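PDB 1TR8: nascent polypeptide-associated complex protein from Methanothermobacter marburgensis, which probably contacts nascent polypeptide chains as they emerge from the ribosome, acting as a homodimer that also binds ribosomal RNA. Local coordinates for residues A[19-24]-A[28-33]; A[67-72]-A[85-90]. All coordinates share one frame; numbering follows the deposited sequence.

Contact 1 and contact 2 lie on opposite sides of the centre of an elongated chain, with their own centres about 31 Å apart, and they have no secondary-structure element in common. Contact 1 joins the two strands of a beta hairpin in the NAC domain; contact 2 packs two helices of the C-terminal UBA domain against each other. Both are largely buried, but by different means. Residues 19-24 and 28-33 are zipped together by backbone hydrogen bonds, and E19, K23 and E28 form ion pairs with other subunits. Residues 67-72 and 85-90 meet by van der Waals packing, a leucine methyl set against side chains and backbone, and no other chain of the assembly touches them.

Contact 1: A[19-24]-A[28-33]; sequences EVVIKL and EIIIKN
E28 lies alongside K23, the two side chains pointing the same way from a non-hydrogen-bonded pair. With E28 CG anti to the carbonyl carbon (chi1 -50°) and the chain extended beyond it, E28 OE2 comes 3.7 Å from K23 CG, so the carboxylate rests on the lysine's aliphatic stem. The charged ends do not meet: K23 NZ forms a salt bridge with E19 of the second subunit, whereas E28 binds R56 of its own chain through OE1 and R56 of the third subunit through OE2. Were E28 replaced by an alanine, both R56 side chains would probably lose the carboxylate they share, and the stem of K23 its neighbour. Nearer the backbone, E28 CB meets V21 CG1 at 4.1 Å. These are the strands of an antiparallel beta hairpin in the NAC domain, and strand 19-23 also pairs with a strand of the second subunit, carrying the sheet across the interface. On the other face stand I22 and I29, a hydrogen-bonded pair. I22 N donates to I29 O at 2.8 Å, and the return bond, from I29 N to I22 O, is equally short. I22 CB and I29 CB approach to 4.1 Å, and branching at CB suits both isoleucines to an extended strand, giving a broad apolar surface on which Y47 of the second subunit packs.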
loop_
_atom_site.group_PDB
_atom_site.type_symbol
_atom_site.label_atom_id
_atom_site.label_comp_id
_atom_site.label_asym_id
_atom_site.label_seq_id
_atom_site.Cartn_x
_atom_site.Cartn_y
_atom_site.Cartn_z
ATOM N N GLU A 19 -9.874 -7.814 5.233
ATOM C CA GLU A 19 -9.534 -6.513 5.763
ATOM C C GLU A 19 -9.725 -5.473 4.683
ATOM O O GLU A 19 -9.512 -5.745 3.483
ATOM C CB GLU A 19 -8.077 -6.580 6.212
ATOM C CG GLU A 19 -7.473 -5.380 6.916
ATOM C CD GLU A 19 -6.030 -5.684 7.344
ATOM O OE1 GLU A 19 -5.749 -6.836 7.730
ATOM O OE2 GLU A 19 -5.171 -4.791 7.322
ATOM N N VAL A 20 -10.114 -4.281 5.111
ATOM C CA VAL A 20 -10.108 -3.098 4.263
ATOM C C VAL A 20 -9.258 -2.090 4.999
ATOM O O VAL A 20 -9.367 -1.953 6.224
ATOM C CB VAL A 20 -11.518 -2.537 4.086
ATOM C CG1 VAL A 20 -11.485 -1.149 3.439
ATOM C CG2 VAL A 20 -12.337 -3.525 3.269
ATOM N N VAL A 21 -8.348 -1.471 4.254
ATOM C CA VAL A 21 -7.510 -0.410 4.775
ATOM C C VAL A 21 -7.760 0.845 3.953
ATOM O O VAL A 21 -7.600 0.821 2.725
ATOM C CB VAL A 21 -6.013 -0.747 4.677
ATOM C CG1 VAL A 21 -5.198 0.415 5.223
ATOM C CG2 VAL A 21 -5.691 -2.065 5.406
ATOM N N ILE A 22 -8.038 1.941 4.654
ATOM C CA ILE A 22 -8.191 3.253 4.048
ATOM C C ILE A 22 -7.004 4.127 4.435
ATOM O O ILE A 22 -6.833 4.458 5.604
ATOM C CB ILE A 22 -9.497 3.894 4.498
ATOM C CG1 ILE A 22 -10.651 2.914 4.286
ATOM C CG2 ILE A 22 -9.715 5.137 3.712
ATOM C CD1 ILE A 22 -11.932 3.387 4.873
ATOM N N LYS A 23 -6.265 4.577 3.420
ATOM C CA LYS A 23 -4.973 5.208 3.601
ATOM C C LYS A 23 -5.057 6.687 3.318
ATOM O O LYS A 23 -5.519 7.089 2.254
ATOM C CB LYS A 23 -3.967 4.596 2.632
ATOM C CG LYS A 23 -3.729 3.110 2.858
ATOM C CD LYS A 23 -2.873 2.540 1.748
ATOM C CE LYS A 23 -2.251 1.216 2.137
ATOM N NZ LYS A 23 -1.055 0.946 1.245
ATOM N N LEU A 24 -4.564 7.476 4.263
ATOM C CA LEU A 24 -4.487 8.920 4.133
ATOM C C LEU A 24 -3.055 9.252 4.473
ATOM O O LEU A 24 -2.302 8.365 4.809
ATOM C CB LEU A 24 -5.457 9.583 5.111
ATOM C CG LEU A 24 -6.956 9.387 4.871
ATOM C CD1 LEU A 24 -7.482 8.192 5.629
ATOM C CD2 LEU A 24 -7.730 10.630 5.296
ATOM N N GLU A 28 -4.117 5.593 8.734
ATOM C CA GLU A 28 -4.875 4.603 8.031
ATOM C C GLU A 28 -6.000 4.083 8.935
ATOM O O GLU A 28 -5.876 4.033 10.158
ATOM C CB GLU A 28 -3.931 3.487 7.592
ATOM C CG GLU A 28 -2.698 4.056 6.877
ATOM C CD GLU A 28 -1.742 3.006 6.345
ATOM O OE1 GLU A 28 -1.708 1.900 6.928
ATOM O OE2 GLU A 28 -0.996 3.314 5.376
ATOM N N ILE A 29 -7.116 3.732 8.314
ATOM C CA ILE A 29 -8.266 3.214 9.009
ATOM C C ILE A 29 -8.358 1.763 8.577
ATOM O O ILE A 29 -8.353 1.481 7.395
ATOM C CB ILE A 29 -9.556 3.989 8.626
ATOM C CG1 ILE A 29 -9.405 5.470 8.970
ATOM C CG2 ILE A 29 -10.766 3.391 9.358
ATOM C CD1 ILE A 29 -10.540 6.339 8.496
ATOM N N ILE A 30 -8.410 0.851 9.540
ATOM C CA ILE A 30 -8.423 -0.567 9.246
ATOM C C ILE A 30 -9.732 -1.166 9.757
ATOM O O ILE A 30 -10.090 -0.977 10.930
ATOM C CB ILE A 30 -7.210 -1.264 9.945
ATOM C CG1 ILE A 30 -5.886 -0.701 9.421
ATOM C CG2 ILE A 30 -7.230 -2.772 9.752
ATOM C CD1 ILE A 30 -5.245 0.211 10.406
ATOM N N ILE A 31 -10.444 -1.853 8.863
ATOM C CA ILE A 31 -11.642 -2.602 9.226
ATOM C C ILE A 31 -11.430 -4.091 9.021
ATOM O O ILE A 31 -11.279 -4.557 7.887
ATOM C CB ILE A 31 -12.840 -2.135 8.387
ATOM C CG1 ILE A 31 -12.919 -0.611 8.419
ATOM C CG2 ILE A 31 -14.120 -2.742 8.950
ATOM C CD1 ILE A 31 -14.058 -0.040 7.622
ATOM N N LYS A 32 -11.520 -4.851 10.101
ATOM C CA LYS A 32 -11.320 -6.298 10.043
ATOM C C LYS A 32 -12.608 -7.071 9.746
ATOM O O LYS A 32 -13.673 -6.741 10.236
ATOM C CB LYS A 32 -10.684 -6.809 11.337
ATOM C CG LYS A 32 -9.183 -6.535 11.393
ATOM C CD LYS A 32 -8.723 -5.981 12.740
ATOM C CE LYS A 32 -7.623 -4.924 12.555
ATOM N NZ LYS A 32 -7.066 -4.367 13.843
ATOM N N ASN A 33 -12.504 -8.050 8.858
ATOM C CA ASN A 33 -13.632 -8.879 8.484
ATOM C C ASN A 33 -14.897 -8.048 8.293
ATOM O O ASN A 33 -15.934 -8.288 8.914
ATOM C CB ASN A 33 -13.834 -9.980 9.531
ATOM C CG ASN A 33 -12.680 -10.977 9.545
ATOM O OD1 ASN A 33 -12.031 -11.190 10.579
ATOM N ND2 ASN A 33 -12.406 -11.577 8.387
#

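Contact 2: A[67-72]-A[85-90]; sequences DDIELV and RALQET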
loop_
_atom_site.group_PDB
_atom_site.type_symbol
_atom_site.label_atom_id
_atom_site.label_comp_id
_atom_site.label_asym_id
_atom_site.label_seq_id
_atom_site.Cartn_x
_atom_site.Cartn_y
_atom_site.Cartn_z
ATOM N N ASP A 67 20.939 19.326 18.102
ATOM C CA ASP A 67 21.032 20.759 18.336
ATOM C C ASP A 67 19.741 21.476 17.953
ATOM O O ASP A 67 19.349 22.428 18.612
ATOM C CB ASP A 67 22.250 21.342 17.615
ATOM C CG ASP A 67 23.554 20.822 18.177
ATOM O OD1 ASP A 67 23.521 20.131 19.224
ATOM O OD2 ASP A 67 24.665 21.040 17.642
ATOM N N ASP A 68 19.029 20.983 16.951
ATOM C CA ASP A 68 17.739 21.562 16.608
ATOM C C ASP A 68 16.674 21.234 17.627
ATOM O O ASP A 68 15.887 22.094 17.983
ATOM C CB ASP A 68 17.291 21.050 15.254
ATOM C CG ASP A 68 18.156 21.560 14.127
ATOM O OD1 ASP A 68 19.165 22.244 14.407
ATOM O OD2 ASP A 68 17.888 21.326 12.934
ATOM N N ILE A 69 16.640 19.991 18.097
ATOM C CA ILE A 69 15.728 19.608 19.183
ATOM C C ILE A 69 15.984 20.468 20.407
ATOM O O ILE A 69 15.058 21.040 20.947
ATOM C CB ILE A 69 15.882 18.118 19.537
ATOM C CG1 ILE A 69 15.483 17.262 18.335
ATOM C CG2 ILE A 69 15.005 17.736 20.736
ATOM C CD1 ILE A 69 15.833 15.804 18.495
ATOM N N GLU A 70 17.248 20.588 20.797
ATOM C CA GLU A 70 17.666 21.414 21.939
ATOM C C GLU A 70 17.202 22.859 21.803
ATOM O O GLU A 70 16.627 23.416 22.728
ATOM C CB GLU A 70 19.188 21.390 22.086
ATOM C CG GLU A 70 19.702 20.118 22.731
ATOM C CD GLU A 70 21.214 19.996 22.664
ATOM O OE1 GLU A 70 21.916 21.037 22.508
ATOM O OE2 GLU A 70 21.704 18.845 22.774
ATOM N N LEU A 71 17.438 23.442 20.635
ATOM C CA LEU A 71 17.070 24.841 20.365
ATOM C C LEU A 71 15.567 25.077 20.522
ATOM O O LEU A 71 15.121 26.023 21.183
ATOM C CB LEU A 71 17.510 25.234 18.953
ATOM C CG LEU A 71 17.676 26.727 18.654
ATOM C CD1 LEU A 71 18.795 26.925 17.661
ATOM C CD2 LEU A 71 16.423 27.344 18.111
ATOM N N VAL A 72 14.783 24.158 19.973
ATOM C CA VAL A 72 13.331 24.267 20.062
ATOM C C VAL A 72 12.836 24.106 21.511
ATOM O O VAL A 72 11.950 24.824 21.952
ATOM C CB VAL A 72 12.621 23.230 19.150
ATOM C CG1 VAL A 72 11.109 23.337 19.292
ATOM C CG2 VAL A 72 13.018 23.417 17.707
ATOM N N ARG A 85 8.471 15.852 17.905
ATOM C CA ARG A 85 7.267 15.752 17.072
ATOM C C ARG A 85 6.982 17.021 16.249
ATOM O O ARG A 85 6.705 16.963 15.064
ATOM C CB ARG A 85 6.057 15.409 17.937
ATOM C CG ARG A 85 4.755 15.323 17.137
ATOM C CD ARG A 85 3.543 14.826 17.946
ATOM N NE ARG A 85 3.506 15.418 19.283
ATOM C CZ ARG A 85 3.471 14.728 20.418
ATOM N NH1 ARG A 85 3.452 13.405 20.410
ATOM N NH2 ARG A 85 3.442 15.373 21.575
ATOM N N ALA A 86 7.121 18.186 16.854
ATOM C CA ALA A 86 7.016 19.435 16.106
ATOM C C ALA A 86 7.919 19.486 14.874
ATOM O O ALA A 86 7.501 19.920 13.799
ATOM C CB ALA A 86 7.332 20.610 17.008
ATOM N N LEU A 87 9.178 19.109 15.054
ATOM C CA LEU A 87 10.181 19.167 13.978
ATOM C C LEU A 87 9.897 18.125 12.899
ATOM O O LEU A 87 10.135 18.357 11.723
ATOM C CB LEU A 87 11.578 18.953 14.562
ATOM C CG LEU A 87 12.312 20.185 15.086
ATOM C CD1 LEU A 87 13.411 19.785 16.078
ATOM C CD2 LEU A 87 12.912 20.991 13.948
ATOM N N GLN A 88 9.433 16.950 13.322
ATOM C CA GLN A 88 8.916 15.931 12.412
ATOM C C GLN A 88 7.787 16.550 11.583
ATOM O O GLN A 88 7.804 16.459 10.368
ATOM C CB GLN A 88 8.348 14.713 13.171
ATOM C CG GLN A 88 9.326 13.696 13.798
ATOM C CD GLN A 88 8.594 12.504 14.496
ATOM O OE1 GLN A 88 8.430 11.416 13.911
ATOM N NE2 GLN A 88 8.138 12.721 15.727
ATOM N N GLU A 89 6.815 17.173 12.260
ATOM C CA GLU A 89 5.651 17.804 11.606
ATOM C C GLU A 89 6.029 18.845 10.551
ATOM O O GLU A 89 5.372 18.943 9.528
ATOM C CB GLU A 89 4.701 18.492 12.606
ATOM C CG GLU A 89 3.753 17.579 13.371
ATOM C CD GLU A 89 2.600 17.036 12.542
ATOM O OE1 GLU A 89 2.098 17.738 11.628
ATOM O OE2 GLU A 89 2.175 15.895 12.840
ATOM N N THR A 90 7.050 19.653 10.800
ATOM C CA THR A 90 7.452 20.688 9.833
ATOM C C THR A 90 8.594 20.291 8.882
ATOM O O THR A 90 9.228 21.152 8.272
ATOM C CB THR A 90 7.885 21.941 10.588
ATOM O OG1 THR A 90 9.111 21.695 11.300
ATOM C CG2 THR A 90 6.875 22.288 11.660
#
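L87 drives a single methyl, CD1, into the flank of helix 66-76, where it meets D68, I69 and V72. It comes down close to the backbone: L87 CD1 lies 3.8 Å from I69 N and 3.9 Å from D68 O. D68 O already accepts the helical hydrogen bond from V72 N, at 3.1 Å, so the D68 carbonyl is engaged where the methyl lies against it, and a purely hydrocarbon group is well suited to lie there.

The neighbouring side chains approach this methyl in different ways. I69 and L87 run at a slant to each other, and the touching branch of I69 is CG1, 4.0 Å from L87 CD1. Because I69 CG1 stands anti to the carbonyl carbon (chi1 -63°), it is beside its own backbone N, and the leucine methyl therefore meets branch and backbone together. V72 and L87 instead pass one another running opposite ways, with V72 CG2 4.0 Å from L87 CD1. D68 contributes its CB, an aliphatic shoulder that can border the apolar patch without taking the carboxylate into it. Leucine suits its own position because a long, branched side chain can bridge the gap between segments 67-72 and 85-89, whose axes come no closer than 10.6 Å and whose directions differ by 113°.

Both helices belong to the small all-helical UBA domain, made of helices 66-76, 80-89 and 94-100. I64, in the loop before the first helix, packs on both I69 and L87, while I69 also touches R80 and T84 and V72 touches A83, all on helix 80-89. V72 further reaches L94 of helix 94-100 and L101 just beyond it, joining the third helix to the same core.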